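Local atomic coordinates of protein FimX (Pseudomonas aeruginosa PAO1, PDB entry 3HV8), a protein that belongs to the EAL-domain family and holds the ligand C2E in a pocket of that domain. Residues A[197-200]-A[201-204]; A[248-252]-A[253-257]. One frame throughout, in Å; residues are numbered along the deposited sequence.

Both contacts are local turns within one EAL domain, and along the chain they come in series, neither crossing nor enclosing the other. Interaction 1 comes first: after strand 191-194 the chain makes a short 3-10 turn, and residues 197-204 lead it round to the start of helix 205-220. Strand 224-227, helix 233-242 and strand 246-247 follow. Interaction 2 then bends the chain just beyond strand 246-247, bringing residues 248-257 past the bound C2E. The two centres are 19 Å apart and the nearest atoms about 7 Å, with no touch between them. Helix 233-242 connects them indirectly, since Val235 meets interaction 1 and Leu236 meets interaction 2.

Interaction 1: A[197-200]-A[201-204]; sequences SFVQ and DLNQ
Leu202 lies over one face of the flat peptide group between Val199 and Gln200, with its CG 3.6 Å from Val199 O and CD1 on the same side, 3.7 Å from Val199 CA. The second methyl, CD2, instead approaches the preceding carbonyl roughly end-on, at 3.6 Å from Phe198 O. Beyond the peptide, Leu202 CD1 also reaches Val199 CB at 3.9 Å, the one apolar side-chain contact between the two segments. The leucine gets there with CG anti to its own carbonyl carbon (chi1 -77°) and an extended second torsion, which lays the branched end back along the chain just left behind.

Water 1 completes the polar side of the turn. It donates to Val199 O at 3.2 Å and accepts from Leu202 N at 3.0 Å, so it bridges the gap that the backbone itself leaves open. This water sits on the same side of the Val199-Gln200 peptide as the leucine, and Val199 O is therefore approached from that side by both an apolar group and a proton donor. Before the bend, Gln200 N closes a short turn onto Ser197 O at 3.3 Å. At Asp201 the backbone takes left-handed helical angles, which turns the chain aside without reversing it, and a type I turn from Asp201 to Gln204 follows; its closing bond from Gln204 N to Asp201 O is weak.

The turn delivers Gln204 to the N-cap position of helix 205-220. Along that helix Phe198 packs on Ile210 and Leu214, Leu202 on Leu211, and Asp201 touches Asn207. Val199 and Leu202 both rest on Val235, so this loop after strand 191-194 is wedged between helices 205-220 and 233-242.

Interaction 2: A[248-252]-A[253-257]; sequences QGYYL and QGPSQ. With C2E (9,9'-[(2R,3R,3aS,5S,7aR,9R,10R,10aS,12S,14aR)-3,5,10,12-tetrahydroxy-5,12-dioxidooctahydro-2H,7H-difuro[3,2-d:3',2'-j][1,3,7,9,2,8]tetraoxadiphosphacyclododecine-2,9-diyl]bis(2-amino-1,9-dihydro-6H-purin-6-one)), chain B.
One wall of the C2E pocket is made by this turn, which supplies Gly249, Tyr250 and Pro255. A guanine base of C2E lies over one face of the Tyr250 ring, the two planes nearly parallel, with C2E C6 3.4 Å above the ring plane. The same residue grips the edge of the base as well: Tyr250 N donates to C2E O6 at 2.9 Å in an almost straight bond, 168° at the hydrogen. With CG beside the backbone N (chi1 -69°), the ring swings to the side where that N-H points, and one residue can thus hold both face and edge.

The edge of the Tyr250 ring is lined by the chain as it comes back. Pro255 CD lies in the ring plane, 3.8 Å from Tyr250 CE2, while Gly254 CA approaches Tyr250 CD2 at the same distance. Pro255 CG goes on to touch the ligand ribose, 3.7 Å from C2E O2'.

In the barrel of the EAL fold, this is the loop that leaves strand 246-247. Residues 250-252 have helical backbone angles and form a single turn, closed by Gln253 N donating to Gly249 O at 3.0 Å, with a weak second bond from Leu252 N to the same oxygen. Gly249 itself is in a very extended conformation that suits a residue without a side chain. Water 2 spans the base of the turn, accepting from Gly249 N and donating to Gln253 O at 2.9 Å. Gln253 O is also bonded by Gln38 NE2 from strand 33-42, an amide that bonds C2E too, and Glu231, which touches Tyr250, offers the ligand another partner through OE1.

Interaction 1: A[197-200]-A[201-204]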
loop_
_atom_site.group_PDB
_atom_site.type_symbol
_atom_site.label_atom_id
_atom_site.label_comp_id
_atom_site.label_asym_id
_atom_site.label_seq_id
_atom_site.Cartn_x
_atom_site.Cartn_y
_atom_site.Cartn_z
ATOM N N SER A 197 -2.241 11.216 -9.952
ATOM C CA SER A 197 -2.230 12.428 -10.774
ATOM C C SER A 197 -1.607 12.192 -12.151
ATOM O O SER A 197 -1.951 12.875 -13.120
ATOM C CB SER A 197 -1.500 13.567 -10.059
ATOM O OG SER A 197 -0.131 13.261 -9.851
ATOM N N PHE A 198 -0.708 11.217 -12.247
ATOM C CA PHE A 198 0.018 10.989 -13.492
ATOM C C PHE A 198 -0.810 10.335 -14.587
ATOM O O PHE A 198 -0.388 10.319 -15.750
ATOM C CB PHE A 198 1.295 10.179 -13.257
ATOM C CG PHE A 198 2.379 10.953 -12.572
ATOM C CD1 PHE A 198 3.228 11.770 -13.301
ATOM C CD2 PHE A 198 2.555 10.863 -11.201
ATOM C CE1 PHE A 198 4.232 12.493 -12.675
ATOM C CE2 PHE A 198 3.555 11.584 -10.568
ATOM C CZ PHE A 198 4.393 12.397 -11.305
ATOM N N VAL A 199 -1.977 9.793 -14.240
ATOM C CA VAL A 199 -2.827 9.205 -15.280
ATOM C C VAL A 199 -4.033 10.074 -15.614
ATOM O O VAL A 199 -4.967 9.623 -16.266
ATOM C CB VAL A 199 -3.276 7.757 -14.974
ATOM C CG1 VAL A 199 -2.064 6.846 -14.916
ATOM C CG2 VAL A 199 -4.088 7.692 -13.695
ATOM N N GLN A 200 -4.002 11.324 -15.173
ATOM C CA GLN A 200 -5.051 12.261 -15.546
ATOM C C GLN A 200 -4.599 12.988 -16.807
ATOM O O GLN A 200 -3.398 13.174 -17.033
ATOM C CB GLN A 200 -5.331 13.255 -14.412
ATOM C CG GLN A 200 -5.453 12.634 -13.022
ATOM C CD GLN A 200 -6.540 11.579 -12.930
ATOM O OE1 GLN A 200 -6.384 10.558 -12.247
ATOM N NE2 GLN A 200 -7.650 11.814 -13.620
ATOM N N ASP A 201 -5.555 13.369 -17.646
ATOM C CA ASP A 201 -5.263 14.170 -18.841
ATOM C C ASP A 201 -4.218 13.525 -19.761
ATOM O O ASP A 201 -3.295 14.190 -20.239
ATOM C CB ASP A 201 -4.822 15.580 -18.432
ATOM C CG ASP A 201 -5.795 16.238 -17.462
ATOM O OD1 ASP A 201 -5.337 16.954 -16.545
ATOM O OD2 ASP A 201 -7.021 16.030 -17.611
ATOM N N LEU A 202 -4.377 12.227 -20.006
ATOM C CA LEU A 202 -3.442 11.468 -20.827
ATOM C C LEU A 202 -3.721 11.638 -22.318
ATOM O O LEU A 202 -3.079 11.011 -23.158
ATOM C CB LEU A 202 -3.475 9.987 -20.444
ATOM C CG LEU A 202 -2.741 9.637 -19.149
ATOM C CD1 LEU A 202 -2.817 8.144 -18.876
ATOM C CD2 LEU A 202 -1.299 10.104 -19.239
ATOM N N ASN A 203 -4.692 12.484 -22.639
ATOM C CA ASN A 203 -4.952 12.861 -24.021
ATOM C C ASN A 203 -3.911 13.866 -24.489
ATOM O O ASN A 203 -3.676 14.027 -25.686
ATOM C CB ASN A 203 -6.349 13.458 -24.148
ATOM C CG ASN A 203 -6.748 14.263 -22.926
ATOM O OD1 ASN A 203 -6.647 15.490 -22.919
ATOM N ND2 ASN A 203 -7.188 13.572 -21.877
ATOM N N GLN A 204 -3.290 14.543 -23.527
ATOM C CA GLN A 204 -2.207 15.468 -23.809
ATOM C C GLN A 204 -0.891 14.709 -23.903
ATOM O O GLN A 204 -0.524 13.962 -22.995
ATOM C CB GLN A 204 -2.129 16.552 -22.735
ATOM C CG GLN A 204 -3.411 17.356 -22.592
ATOM C CD GLN A 204 -3.415 18.223 -21.354
ATOM O OE1 GLN A 204 -2.394 18.810 -20.991
ATOM N NE2 GLN A 204 -4.565 18.310 -20.696
HETATM O O HOH W 1 -6.444 10.378 -18.975
#

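Interaction 2: A[248-252]-A[253-257]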
loop_
_atom_site.group_PDB
_atom_site.type_symbol
_atom_site.label_atom_id
_atom_site.label_comp_id
_atom_site.label_asym_id
_atom_site.label_seq_id
_atom_site.Cartn_x
_atom_site.Cartn_y
_atom_site.Cartn_z
ATOM N N GLN A 248 -3.790 -0.967 -11.327
ATOM C CA GLN A 248 -4.858 -1.069 -10.359
ATOM C C GLN A 248 -5.865 0.035 -10.670
ATOM O O GLN A 248 -5.488 1.102 -11.177
ATOM C CB GLN A 248 -4.292 -0.863 -8.949
ATOM C CG GLN A 248 -5.255 -1.212 -7.835
ATOM C CD GLN A 248 -4.791 -0.661 -6.504
ATOM O OE1 GLN A 248 -4.401 0.499 -6.407
ATOM N NE2 GLN A 248 -4.847 -1.485 -5.478
ATOM N N GLY A 249 -7.133 -0.218 -10.362
ATOM C CA GLY A 249 -8.142 0.813 -10.527
ATOM C C GLY A 249 -9.545 0.265 -10.568
ATOM O O GLY A 249 -9.753 -0.945 -10.664
ATOM N N TYR A 250 -10.512 1.169 -10.462
ATOM C CA TYR A 250 -11.916 0.795 -10.561
ATOM C C TYR A 250 -12.228 0.020 -11.848
ATOM O O TYR A 250 -13.104 -0.843 -11.855
ATOM C CB TYR A 250 -12.811 2.041 -10.474
ATOM C CG TYR A 250 -12.849 2.730 -9.129
ATOM C CD1 TYR A 250 -13.108 4.094 -9.038
ATOM C CD2 TYR A 250 -12.636 2.026 -7.946
ATOM C CE1 TYR A 250 -13.146 4.737 -7.805
ATOM C CE2 TYR A 250 -12.675 2.664 -6.715
ATOM C CZ TYR A 250 -12.935 4.015 -6.649
ATOM O OH TYR A 250 -12.971 4.649 -5.423
ATOM N N TYR A 251 -11.522 0.338 -12.929
ATOM C CA TYR A 251 -11.742 -0.334 -14.220
ATOM C C TYR A 251 -11.482 -1.842 -14.139
ATOM O O TYR A 251 -12.159 -2.634 -14.797
ATOM C CB TYR A 251 -10.889 0.288 -15.328
ATOM C CG TYR A 251 -11.344 -0.067 -16.733
ATOM C CD1 TYR A 251 -10.698 -1.055 -17.468
ATOM C CD2 TYR A 251 -12.417 0.594 -17.320
ATOM C CE1 TYR A 251 -11.115 -1.379 -18.756
ATOM C CE2 TYR A 251 -12.842 0.278 -18.610
ATOM C CZ TYR A 251 -12.184 -0.707 -19.319
ATOM O OH TYR A 251 -12.603 -1.018 -20.600
ATOM N N LEU A 252 -10.503 -2.233 -13.329
ATOM C CA LEU A 252 -10.189 -3.641 -13.120
ATOM C C LEU A 252 -11.097 -4.235 -12.050
ATOM O O LEU A 252 -11.807 -5.215 -12.292
ATOM C CB LEU A 252 -8.715 -3.803 -12.735
ATOM C CG LEU A 252 -7.780 -3.223 -13.798
ATOM C CD1 LEU A 252 -6.384 -2.994 -13.253
ATOM C CD2 LEU A 252 -7.749 -4.142 -15.021
ATOM N N GLN A 253 -11.068 -3.637 -10.862
ATOM C CA GLN A 253 -11.998 -3.974 -9.792
ATOM C C GLN A 253 -11.765 -2.984 -8.668
ATOM O O GLN A 253 -10.616 -2.677 -8.346
ATOM C CB GLN A 253 -11.813 -5.396 -9.266
ATOM C CG GLN A 253 -12.976 -5.814 -8.353
ATOM C CD GLN A 253 -12.623 -6.912 -7.372
ATOM O OE1 GLN A 253 -12.388 -6.651 -6.189
ATOM N NE2 GLN A 253 -12.568 -8.143 -7.853
ATOM N N GLY A 254 -12.836 -2.478 -8.069
ATOM C CA GLY A 254 -12.700 -1.613 -6.906
ATOM C C GLY A 254 -12.469 -2.435 -5.650
ATOM O O GLY A 254 -12.478 -3.671 -5.706
ATOM N N PRO A 255 -12.249 -1.760 -4.511
ATOM C CA PRO A 255 -12.082 -2.465 -3.235
ATOM C C PRO A 255 -13.308 -3.305 -2.898
ATOM O O PRO A 255 -14.420 -2.827 -3.117
ATOM C CB PRO A 255 -11.920 -1.322 -2.227
ATOM C CG PRO A 255 -11.405 -0.163 -3.042
ATOM C CD PRO A 255 -12.096 -0.300 -4.367
ATOM N N SER A 256 -13.110 -4.524 -2.397
ATOM C CA SER A 256 -14.216 -5.426 -2.065
ATOM C C SER A 256 -13.910 -6.200 -0.794
ATOM O O SER A 256 -12.746 -6.417 -0.455
ATOM C CB SER A 256 -14.445 -6.408 -3.221
ATOM O OG SER A 256 -15.265 -7.492 -2.813
ATOM N N GLN A 257 -14.953 -6.637 -0.092
ATOM C CA GLN A 257 -14.778 -7.403 1.138
ATOM C C GLN A 257 -14.147 -8.768 0.891
ATOM O O GLN A 257 -13.640 -9.405 1.823
ATOM C CB GLN A 257 -16.122 -7.613 1.835
ATOM C CG GLN A 257 -16.435 -6.620 2.933
ATOM C CD GLN A 257 -17.683 -6.995 3.715
ATOM O OE1 GLN A 257 -17.643 -7.844 4.609
ATOM N NE2 GLN A 257 -18.798 -6.355 3.385
HETATM P P1 C2E B . -4.193 5.745 -1.101
HETATM O O2P C2E B . -2.770 5.539 -1.798
HETATM O O1P C2E B . -4.745 7.001 -1.649
HETATM O "O5'" C2E B . -5.284 4.650 -1.486
HETATM C "C5'" C2E B . -5.970 4.809 -2.743
HETATM C "C4'" C2E B . -7.344 5.501 -2.617
HETATM O "O4'" C2E B . -7.965 5.535 -3.925
HETATM C "C3'" C2E B . -8.204 4.559 -1.783
HETATM O "O3'" C2E B . -9.076 5.332 -0.945
HETATM C "C2'" C2E B . -8.965 3.709 -2.828
HETATM O "O2'" C2E B . -10.228 3.254 -2.379
HETATM C "C1'" C2E B . -9.132 4.727 -3.956
HETATM N N9 C2E B . -9.265 4.151 -5.286
HETATM C C8 C2E B . -8.934 2.875 -5.680
HETATM N N7 C2E B . -9.025 2.781 -6.987
HETATM C C5 C2E B . -9.437 3.985 -7.482
HETATM C C6 C2E B . -9.710 4.460 -8.785
HETATM O O6 C2E B . -9.551 3.773 -9.796
HETATM N N1 C2E B . -10.129 5.730 -8.886
HETATM C C2 C2E B . -10.288 6.528 -7.796
HETATM N N2 C2E B . -10.715 7.817 -7.982
HETATM N N3 C2E B . -10.038 6.100 -6.581
HETATM C C4 C2E B . -9.609 4.850 -6.402
HETATM P P11 C2E B . -9.206 4.870 0.592
HETATM O O21 C2E B . -10.264 5.810 1.281
HETATM O O11 C2E B . -9.484 3.423 0.691
HETATM O O5A C2E B . -7.759 5.102 1.196
HETATM C C5A C2E B . -7.228 6.434 1.235
HETATM C C4A C2E B . -5.907 6.463 2.001
HETATM O O4A C2E B . -6.134 6.030 3.351
HETATM C C3A C2E B . -4.833 5.518 1.461
HETATM O O3A C2E B . -4.049 6.107 0.431
HETATM C C2A C2E B . -3.940 5.370 2.694
HETATM O O2A C2E B . -3.137 6.550 2.873
HETATM C C1A C2E B . -4.973 5.381 3.827
HETATM N N91 C2E B . -5.310 4.004 4.168
HETATM C C81 C2E B . -6.289 3.209 3.642
HETATM N N71 C2E B . -6.245 2.049 4.238
HETATM C C51 C2E B . -5.291 2.067 5.216
HETATM C C61 C2E B . -4.819 1.159 6.186
HETATM O O61 C2E B . -5.197 -0.018 6.254
HETATM N N11 C2E B . -3.830 1.618 6.997
HETATM C C21 C2E B . -3.311 2.881 6.904
HETATM N N21 C2E B . -2.288 3.246 7.731
HETATM N N31 C2E B . -3.718 3.725 5.993
HETATM C C41 C2E B . -4.702 3.339 5.173
HETATM O O HOH W 2 -7.865 -2.884 -9.271
#